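Local coordinates for protein acetylxylan esterase / glucomannan deacetylase (Cellvibrio japonicus, PDB 2W9X) that removes acetyl groups from plant cell-wall polysaccharides, deacetylating xylan and, with a large preference, glucomannan, at residues Q288-A302 with L317-Y330. Numbering follows the deposited sequence.
Sequences QFILMNSDQSNGEIA and LHQVEQIVFKGLDY. With GOL (glycerol), chain I.
F289 and V320 begin a parallel pairing of strands 288-294 and 320-325, whose axes approach to 4.5 Å at 23°. F289, L291 and N293 each donate and accept across the seam, as in L291 N to E321 O (2.7 Å). On one face the CG2 methyl of V320 touches both F289 CB and L291 CG; on the other, I323 CD1 packs on I290 CG2 at 3.5 Å. Further along, F325 lays its ring over the backbone at N293 and S294, because chi1 of 59° sets CG between its own N and carbonyl carbon; M292 CG meets the ring edge, 3.8 Å from CD2. With helix 300-314 between them, the strands make a beta-alpha-beta unit of the SGNH-hydrolase parallel sheet, 320-325 being outermost within the chain. Q322, fully extended, reaches that helix and gives NE2 to A302 O (2.9 Å). Beyond the strands, K326 NZ salt-bridges to the anti lone pair of D295 OD2 at 2.8 Å and also bonds G314 O of the second subunit. A glycerol, probably from the crystallisation liquor, donates O3 to OD2; a water joins D295 OD1 to Y330 OH. The Y330 side chain lies about 6 Å from that of H336, which probably activates S151.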
ATOM      1  N   GLN B 288      -9.948   0.948  -5.783  1.00 40.97           N
ATOM      2  CA  GLN B 288      -8.690   0.959  -5.059  1.00 40.44           C
ATOM      3  C   GLN B 288      -7.741  -0.036  -5.734  1.00 39.09           C
ATOM      4  O   GLN B 288      -8.147  -1.144  -6.110  1.00 38.28           O
ATOM      5  CB  GLN B 288      -8.930   0.671  -3.569  1.00 40.36           C
ATOM      6  CG  GLN B 288      -9.931   1.658  -2.959  1.00 43.01           C
ATOM      7  CD  GLN B 288     -10.008   1.606  -1.445  1.00 45.62           C
ATOM      8  OE1 GLN B 288      -8.991   1.710  -0.748  1.00 48.62           O
ATOM      9  NE2 GLN B 288     -11.226   1.466  -0.923  1.00 47.29           N
ATOM     10  N   PHE B 289      -6.490   0.387  -5.917  1.00 37.87           N
ATOM     11  CA  PHE B 289      -5.557  -0.283  -6.817  1.00 37.27           C
ATOM     12  C   PHE B 289      -4.468  -1.032  -6.049  1.00 37.16           C
ATOM     13  O   PHE B 289      -3.950  -0.544  -5.043  1.00 36.50           O
ATOM     14  CB  PHE B 289      -4.906   0.732  -7.775  1.00 36.65           C
ATOM     15  CG  PHE B 289      -5.884   1.415  -8.709  1.00 37.27           C
ATOM     16  CD1 PHE B 289      -6.216   0.845  -9.925  1.00 36.51           C
ATOM     17  CD2 PHE B 289      -6.473   2.637  -8.360  1.00 37.05           C
ATOM     18  CE1 PHE B 289      -7.125   1.486 -10.787  1.00 34.87           C
ATOM     19  CE2 PHE B 289      -7.361   3.282  -9.213  1.00 37.43           C
ATOM     20  CZ  PHE B 289      -7.693   2.702 -10.424  1.00 36.41           C
ATOM     21  N   ILE B 290      -4.138  -2.224  -6.533  1.00 37.47           N
ATOM     22  CA  ILE B 290      -3.026  -3.002  -5.985  1.00 37.21           C
ATOM     23  C   ILE B 290      -2.084  -3.360  -7.122  1.00 36.64           C
ATOM     24  O   ILE B 290      -2.464  -4.058  -8.051  1.00 36.66           O
ATOM     25  CB  ILE B 290      -3.501  -4.267  -5.248  1.00 37.27           C
ATOM     26  CG1 ILE B 290      -4.397  -3.890  -4.053  1.00 38.02           C
ATOM     27  CG2 ILE B 290      -2.292  -5.105  -4.763  1.00 36.93           C
ATOM     28  CD1 ILE B 290      -5.029  -5.075  -3.347  1.00 38.47           C
ATOM     29  N   LEU B 291      -0.847  -2.885  -7.033  1.00 35.33           N
ATOM     30  CA  LEU B 291       0.134  -3.147  -8.074  1.00 35.35           C
ATOM     31  C   LEU B 291       1.029  -4.275  -7.598  1.00 35.95           C
ATOM     32  O   LEU B 291       1.748  -4.127  -6.610  1.00 35.94           O
ATOM     33  CB  LEU B 291       0.929  -1.872  -8.401  1.00 34.48           C
ATOM     34  CG  LEU B 291       0.081  -0.611  -8.644  1.00 33.56           C
ATOM     35  CD1 LEU B 291       0.935   0.479  -9.322  1.00 31.96           C
ATOM     36  CD2 LEU B 291      -1.202  -0.881  -9.487  1.00 32.95           C
ATOM     37  N   MET B 292       0.931  -5.409  -8.279  1.00 36.44           N
ATOM     38  CA  MET B 292       1.460  -6.680  -7.785  1.00 38.76           C
ATOM     39  C   MET B 292       2.561  -7.217  -8.703  1.00 38.67           C
ATOM     40  O   MET B 292       2.333  -7.376  -9.897  1.00 39.10           O
ATOM     41  CB  MET B 292       0.288  -7.668  -7.692  1.00 38.97           C
ATOM     42  CG  MET B 292       0.642  -9.068  -7.239  1.00 41.26           C
ATOM     43  SD  MET B 292      -0.906  -9.914  -6.898  1.00 42.23           S
ATOM     44  CE  MET B 292      -0.259 -11.527  -6.486  1.00 41.15           C
ATOM     45  N   ASN B 293       3.760  -7.459  -8.160  1.00 38.11           N
ATOM     46  CA  ASN B 293       4.886  -7.948  -8.957  1.00 38.55           C
ATOM     47  C   ASN B 293       5.792  -8.909  -8.184  1.00 38.05           C
ATOM     48  O   ASN B 293       5.684  -9.054  -6.969  1.00 38.62           O
ATOM     49  CB  ASN B 293       5.741  -6.811  -9.579  1.00 38.02           C
ATOM     50  CG  ASN B 293       4.947  -5.916 -10.522  1.00 42.35           C
ATOM     51  OD1 ASN B 293       4.980  -6.083 -11.765  1.00 44.97           O
ATOM     52  ND2 ASN B 293       4.246  -4.941  -9.946  1.00 41.45           N
ATOM     53  N   SER B 294       6.676  -9.571  -8.923  1.00 37.92           N
ATOM     54  CA  SER B 294       7.610 -10.558  -8.368  1.00 37.85           C
ATOM     55  C   SER B 294       8.823  -9.859  -7.776  1.00 38.47           C
ATOM     56  O   SER B 294       9.048  -8.638  -8.009  1.00 37.97           O
ATOM     57  CB  SER B 294       8.108 -11.475  -9.483  1.00 37.09           C
ATOM     58  OG  SER B 294       9.013 -10.734 -10.298  1.00 37.70           O
ATOM     59  N   ASP B 295       9.612 -10.650  -7.042  1.00 37.83           N
ATOM     60  CA  ASP B 295      10.902 -10.234  -6.528  1.00 38.15           C
ATOM     61  C   ASP B 295      12.013 -10.643  -7.512  1.00 38.56           C
ATOM     62  O   ASP B 295      13.157 -10.818  -7.122  1.00 38.62           O
ATOM     63  CB  ASP B 295      11.147 -10.866  -5.145  1.00 37.85           C
ATOM     64  CG  ASP B 295      11.179 -12.428  -5.174  1.00 38.26           C
ATOM     65  OD1 ASP B 295      10.879 -13.055  -6.205  1.00 37.55           O
ATOM     66  OD2 ASP B 295      11.481 -13.023  -4.126  1.00 37.73           O
ATOM     67  N   GLN B 296      11.675 -10.811  -8.787  1.00 38.09           N
ATOM     68  CA  GLN B 296      12.684 -11.303  -9.720  1.00 37.45           C
ATOM     69  C   GLN B 296      13.320 -10.188 -10.564  1.00 37.42           C
ATOM     70  O   GLN B 296      13.095  -8.991 -10.320  1.00 37.58           O
ATOM     71  CB  GLN B 296      12.097 -12.441 -10.569  1.00 37.23           C
ATOM     72  CG  GLN B 296      11.656 -13.645  -9.697  1.00 36.66           C
ATOM     73  CD  GLN B 296      12.831 -14.417  -9.129  1.00 36.29           C
ATOM     74  OE1 GLN B 296      13.644 -14.939  -9.882  1.00 37.64           O
ATOM     75  NE2 GLN B 296      12.937 -14.482  -7.785  1.00 35.40           N
ATOM     76  N   SER B 297      14.134 -10.588 -11.537  1.00 38.18           N
ATOM     77  CA  SER B 297      14.908  -9.645 -12.374  1.00 38.33           C
ATOM     78  C   SER B 297      15.752  -8.688 -11.525  1.00 37.82           C
ATOM     79  O   SER B 297      15.818  -7.490 -11.826  1.00 37.70           O
ATOM     80  CB  SER B 297      14.003  -8.878 -13.362  1.00 38.39           C
ATOM     81  OG  SER B 297      13.446  -9.749 -14.352  1.00 40.62           O
ATOM     82  N   ASN B 298      16.384  -9.241 -10.482  1.00 37.43           N
ATOM     83  CA  ASN B 298      17.267  -8.526  -9.530  1.00 37.18           C
ATOM     84  C   ASN B 298      16.600  -7.341  -8.826  1.00 37.43           C
ATOM     85  O   ASN B 298      17.286  -6.409  -8.360  1.00 36.75           O
ATOM     86  CB  ASN B 298      18.580  -8.062 -10.190  1.00 36.96           C
ATOM     87  CG  ASN B 298      19.490  -9.212 -10.614  1.00 38.81           C
ATOM     88  OD1 ASN B 298      19.149 -10.390 -10.472  1.00 38.40           O
ATOM     89  ND2 ASN B 298      20.680  -8.860 -11.135  1.00 36.66           N
ATOM     90  N   GLY B 299      15.270  -7.389  -8.745  1.00 37.41           N
ATOM     91  CA  GLY B 299      14.486  -6.339  -8.099  1.00 37.87           C
ATOM     92  C   GLY B 299      14.156  -5.171  -9.019  1.00 38.71           C
ATOM     93  O   GLY B 299      13.569  -4.176  -8.567  1.00 39.10           O
ATOM     94  N   GLU B 300      14.536  -5.266 -10.299  1.00 38.50           N
ATOM     95  CA  GLU B 300      14.286  -4.167 -11.257  1.00 38.30           C
ATOM     96  C   GLU B 300      12.797  -3.882 -11.414  1.00 38.17           C
ATOM     97  O   GLU B 300      12.380  -2.716 -11.481  1.00 38.48           O
ATOM     98  CB  GLU B 300      14.925  -4.438 -12.629  1.00 38.62           C
ATOM     99  CG  GLU B 300      14.614  -3.352 -13.692  1.00 38.33           C
ATOM    100  CD  GLU B 300      15.326  -3.573 -15.004  1.00 39.21           C
ATOM    101  OE1 GLU B 300      15.506  -4.734 -15.413  1.00 39.52           O
ATOM    102  OE2 GLU B 300      15.705  -2.567 -15.638  1.00 41.23           O
ATOM    103  N   ILE B 301      11.992  -4.940 -11.470  1.00 37.06           N
ATOM    104  CA  ILE B 301      10.556  -4.779 -11.657  1.00 36.81           C
ATOM    105  C   ILE B 301       9.908  -4.107 -10.440  1.00 37.20           C
ATOM    106  O   ILE B 301       9.195  -3.096 -10.574  1.00 37.03           O
ATOM    107  CB  ILE B 301       9.839  -6.117 -11.934  1.00 36.70           C
ATOM    108  CG1 ILE B 301      10.430  -6.830 -13.167  1.00 35.64           C
ATOM    109  CG2 ILE B 301       8.343  -5.866 -12.106  1.00 35.55           C
ATOM    110  CD1 ILE B 301      10.242  -8.396 -13.093  1.00 36.93           C
ATOM    111  N   ALA B 302      10.154  -4.667  -9.264  1.00 36.76           N
ATOM    112  CA  ALA B 302       9.618  -4.093  -8.022  1.00 36.68           C
ATOM    113  C   ALA B 302      10.006  -2.612  -7.881  1.00 37.37           C
ATOM    114  O   ALA B 302       9.189  -1.780  -7.466  1.00 37.33           O
ATOM    115  CB  ALA B 302      10.092  -4.902  -6.806  1.00 35.80           C
ATOM    116  N   LEU B 317      -3.384  10.680  -6.089  1.00 36.65           N
ATOM    117  CA  LEU B 317      -4.125   9.428  -6.172  1.00 37.45           C
ATOM    118  C   LEU B 317      -3.569   8.475  -5.124  1.00 38.04           C
ATOM    119  O   LEU B 317      -2.614   7.731  -5.376  1.00 38.64           O
ATOM    120  CB  LEU B 317      -4.014   8.802  -7.571  1.00 37.42           C
ATOM    121  CG  LEU B 317      -5.046   7.722  -7.960  1.00 37.43           C
ATOM    122  CD1 LEU B 317      -5.195   7.685  -9.475  1.00 37.53           C
ATOM    123  CD2 LEU B 317      -4.691   6.333  -7.429  1.00 36.56           C
ATOM    124  N   HIS B 318      -4.159   8.506  -3.941  1.00 38.11           N
ATOM    125  CA  HIS B 318      -3.541   7.858  -2.823  1.00 38.78           C
ATOM    126  C   HIS B 318      -3.976   6.403  -2.650  1.00 39.00           C
ATOM    127  O   HIS B 318      -3.286   5.637  -1.984  1.00 38.55           O
ATOM    128  CB  HIS B 318      -3.754   8.683  -1.554  1.00 39.08           C
ATOM    129  CG  HIS B 318      -3.347  10.125  -1.694  1.00 40.71           C
ATOM    130  ND1 HIS B 318      -2.028  10.529  -1.778  1.00 38.67           N
ATOM    131  CD2 HIS B 318      -4.094  11.260  -1.739  1.00 40.33           C
ATOM    132  CE1 HIS B 318      -1.984  11.847  -1.872  1.00 41.01           C
ATOM    133  NE2 HIS B 318      -3.221  12.315  -1.850  1.00 38.79           N
ATOM    134  N   GLN B 319      -5.093   6.014  -3.274  1.00 39.23           N
ATOM    135  CA  GLN B 319      -5.654   4.657  -3.077  1.00 39.70           C
ATOM    136  C   GLN B 319      -4.934   3.603  -3.927  1.00 39.19           C
ATOM    137  O   GLN B 319      -5.524   2.900  -4.741  1.00 39.32           O
ATOM    138  CB  GLN B 319      -7.192   4.632  -3.256  1.00 40.45           C
ATOM    139  CG  GLN B 319      -7.727   5.067  -4.638  1.00 43.56           C
ATOM    140  CD  GLN B 319      -7.994   6.557  -4.736  1.00 47.16           C
ATOM    141  OE1 GLN B 319      -7.072   7.372  -4.676  1.00 48.06           O
ATOM    142  NE2 GLN B 319      -9.268   6.925  -4.904  1.00 49.69           N
ATOM    143  N   VAL B 320      -3.628   3.518  -3.728  1.00 38.98           N
ATOM    144  CA  VAL B 320      -2.805   2.594  -4.474  1.00 39.48           C
ATOM    145  C   VAL B 320      -1.745   2.004  -3.532  1.00 39.43           C
ATOM    146  O   VAL B 320      -1.194   2.697  -2.662  1.00 38.91           O
ATOM    147  CB  VAL B 320      -2.238   3.255  -5.787  1.00 39.54           C
ATOM    148  CG1 VAL B 320      -1.441   4.515  -5.478  1.00 41.00           C
ATOM    149  CG2 VAL B 320      -1.438   2.250  -6.654  1.00 39.76           C
ATOM    150  N   GLU B 321      -1.512   0.707  -3.672  1.00 39.50           N
ATOM    151  CA  GLU B 321      -0.468   0.048  -2.909  1.00 40.48           C
ATOM    152  C   GLU B 321       0.282  -1.004  -3.741  1.00 39.64           C
ATOM    153  O   GLU B 321      -0.195  -1.442  -4.796  1.00 39.67           O
ATOM    154  CB  GLU B 321      -1.022  -0.527  -1.590  1.00 40.80           C
ATOM    155  CG  GLU B 321      -2.217  -1.446  -1.741  1.00 43.37           C
ATOM    156  CD  GLU B 321      -3.077  -1.589  -0.460  1.00 42.94           C
ATOM    157  OE1 GLU B 321      -2.615  -1.301   0.679  1.00 45.00           O
ATOM    158  OE2 GLU B 321      -4.237  -2.029  -0.612  1.00 43.81           O
ATOM    159  N   GLN B 322       1.463  -1.391  -3.274  1.00 38.78           N
ATOM    160  CA  GLN B 322       2.273  -2.380  -3.960  1.00 37.90           C
ATOM    161  C   GLN B 322       2.270  -3.697  -3.195  1.00 38.16           C
ATOM    162  O   GLN B 322       2.287  -3.699  -1.952  1.00 37.69           O
ATOM    163  CB  GLN B 322       3.707  -1.854  -4.104  1.00 38.73           C
ATOM    164  CG  GLN B 322       4.727  -2.829  -4.727  1.00 37.30           C
ATOM    165  CD  GLN B 322       6.067  -2.175  -4.973  1.00 37.71           C
ATOM    166  OE1 GLN B 322       6.456  -1.256  -4.248  1.00 38.94           O
ATOM    167  NE2 GLN B 322       6.795  -2.647  -6.000  1.00 36.74           N
ATOM    168  N   ILE B 323       2.226  -4.803  -3.940  1.00 37.62           N
ATOM    169  CA  ILE B 323       2.501  -6.148  -3.406  1.00 38.13           C
ATOM    170  C   ILE B 323       3.657  -6.735  -4.207  1.00 37.74           C
ATOM    171  O   ILE B 323       3.659  -6.694  -5.461  1.00 38.64           O
ATOM    172  CB  ILE B 323       1.256  -7.083  -3.435  1.00 38.27           C
ATOM    173  CG1 ILE B 323       0.204  -6.610  -2.409  1.00 37.26           C
ATOM    174  CG2 ILE B 323       1.661  -8.561  -3.187  1.00 37.81           C
ATOM    175  CD1 ILE B 323      -1.091  -7.455  -2.406  1.00 39.99           C
ATOM    176  N   VAL B 324       4.676  -7.200  -3.485  1.00 37.68           N
ATOM    177  CA  VAL B 324       5.790  -7.938  -4.093  1.00 37.62           C
ATOM    178  C   VAL B 324       5.714  -9.383  -3.619  1.00 38.08           C
ATOM    179  O   VAL B 324       5.797  -9.655  -2.401  1.00 37.87           O
ATOM    180  CB  VAL B 324       7.158  -7.343  -3.725  1.00 36.85           C
ATOM    181  CG1 VAL B 324       8.266  -8.151  -4.370  1.00 39.12           C
ATOM    182  CG2 VAL B 324       7.219  -5.867  -4.128  1.00 35.20           C
ATOM    183  N   PHE B 325       5.530 -10.309  -4.560  1.00 37.68           N
ATOM    184  CA  PHE B 325       5.386 -11.710  -4.161  1.00 37.47           C
ATOM    185  C   PHE B 325       6.704 -12.457  -4.279  1.00 38.31           C
ATOM    186  O   PHE B 325       7.566 -12.106  -5.104  1.00 37.44           O
ATOM    187  CB  PHE B 325       4.223 -12.427  -4.880  1.00 37.03           C
ATOM    188  CG  PHE B 325       4.325 -12.436  -6.386  1.00 37.38           C
ATOM    189  CD1 PHE B 325       5.136 -13.362  -7.050  1.00 37.12           C
ATOM    190  CD2 PHE B 325       3.557 -11.552  -7.149  1.00 37.74           C
ATOM    191  CE1 PHE B 325       5.205 -13.368  -8.449  1.00 36.37           C
ATOM    192  CE2 PHE B 325       3.624 -11.570  -8.543  1.00 36.96           C
ATOM    193  CZ  PHE B 325       4.436 -12.476  -9.177  1.00 35.15           C
ATOM    194  N   LYS B 326       6.854 -13.468  -3.422  1.00 38.03           N
ATOM    195  CA  LYS B 326       8.111 -14.189  -3.220  1.00 38.90           C
ATOM    196  C   LYS B 326       7.830 -15.674  -2.981  1.00 38.72           C
ATOM    197  O   LYS B 326       6.725 -16.052  -2.567  1.00 37.80           O
ATOM    198  CB  LYS B 326       8.843 -13.655  -1.971  1.00 38.91           C
ATOM    199  CG  LYS B 326       9.080 -12.126  -1.922  1.00 39.52           C
ATOM    200  CD  LYS B 326       9.670 -11.727  -0.571  1.00 39.49           C
ATOM    201  CE  LYS B 326      11.062 -12.358  -0.309  1.00 40.08           C
ATOM    202  NZ  LYS B 326      11.940 -12.168  -1.496  1.00 40.73           N
ATOM    203  N   GLY B 327       8.832 -16.504  -3.254  1.00 38.49           N
ATOM    204  CA  GLY B 327       8.834 -17.895  -2.786  1.00 38.95           C
ATOM    205  C   GLY B 327       7.924 -18.825  -3.567  1.00 39.92           C
ATOM    206  O   GLY B 327       7.352 -19.752  -2.997  1.00 39.74           O
ATOM    207  N   LEU B 328       7.780 -18.569  -4.873  1.00 39.02           N
ATOM    208  CA  LEU B 328       7.031 -19.455  -5.752  1.00 38.66           C
ATOM    209  C   LEU B 328       7.931 -20.568  -6.251  1.00 38.51           C
ATOM    210  O   LEU B 328       9.149 -20.393  -6.283  1.00 38.97           O
ATOM    211  CB  LEU B 328       6.523 -18.659  -6.940  1.00 38.73           C
ATOM    212  CG  LEU B 328       5.239 -17.830  -6.771  1.00 39.33           C
ATOM    213  CD1 LEU B 328       5.273 -16.939  -5.602  1.00 40.25           C
ATOM    214  CD2 LEU B 328       5.013 -16.995  -8.036  1.00 38.11           C
ATOM    215  N   ASP B 329       7.353 -21.702  -6.655  1.00 38.12           N
ATOM    216  CA  ASP B 329       8.159 -22.772  -7.264  1.00 38.40           C
ATOM    217  C   ASP B 329       8.264 -22.693  -8.788  1.00 37.87           C
ATOM    218  O   ASP B 329       9.118 -23.356  -9.373  1.00 38.41           O
ATOM    219  CB  ASP B 329       7.734 -24.178  -6.811  1.00 37.99           C
ATOM    220  CG  ASP B 329       6.285 -24.533  -7.176  1.00 39.65           C
ATOM    221  OD1 ASP B 329       5.720 -24.093  -8.202  1.00 39.61           O
ATOM    222  OD2 ASP B 329       5.713 -25.328  -6.421  1.00 43.73           O
ATOM    223  N   TYR B 330       7.407 -21.887  -9.419  1.00 37.03           N
ATOM    224  CA  TYR B 330       7.413 -21.742 -10.878  1.00 37.48           C
ATOM    225  C   TYR B 330       7.529 -23.089 -11.641  1.00 37.75           C
ATOM    226  O   TYR B 330       8.257 -23.180 -12.638  1.00 37.91           O
ATOM    227  CB  TYR B 330       8.517 -20.775 -11.337  1.00 37.42           C
ATOM    228  CG  TYR B 330       8.373 -19.358 -10.813  1.00 38.24           C
ATOM    229  CD1 TYR B 330       7.489 -18.453 -11.419  1.00 37.64           C
ATOM    230  CD2 TYR B 330       9.134 -18.913  -9.723  1.00 38.31           C
ATOM    231  CE1 TYR B 330       7.357 -17.123 -10.958  1.00 38.33           C
ATOM    232  CE2 TYR B 330       9.003 -17.582  -9.252  1.00 38.64           C
ATOM    233  CZ  TYR B 330       8.107 -16.706  -9.873  1.00 37.84           C
ATOM    234  OH  TYR B 330       7.964 -15.393  -9.427  1.00 40.72           O
TER
HETATM  235  C1  GOL I1365      11.414 -18.061  -6.557  1.00 37.49           C
HETATM  236  O1  GOL I1365      10.223 -17.663  -5.934  1.00 35.01           O
HETATM  237  C2  GOL I1365      12.537 -17.931  -5.540  1.00 39.24           C
HETATM  238  O2  GOL I1365      13.696 -18.392  -6.229  1.00 39.98           O
HETATM  239  C3  GOL I1365      12.668 -16.476  -5.013  1.00 38.45           C
HETATM  240  O3  GOL I1365      11.591 -15.985  -4.190  1.00 34.65           O
HETATM  241  O   HOH W   1      -5.533  -0.592  -2.618  1.00 28.80           O
HETATM  242  O   HOH W   2       8.963 -14.837  -7.112  1.00 31.40           O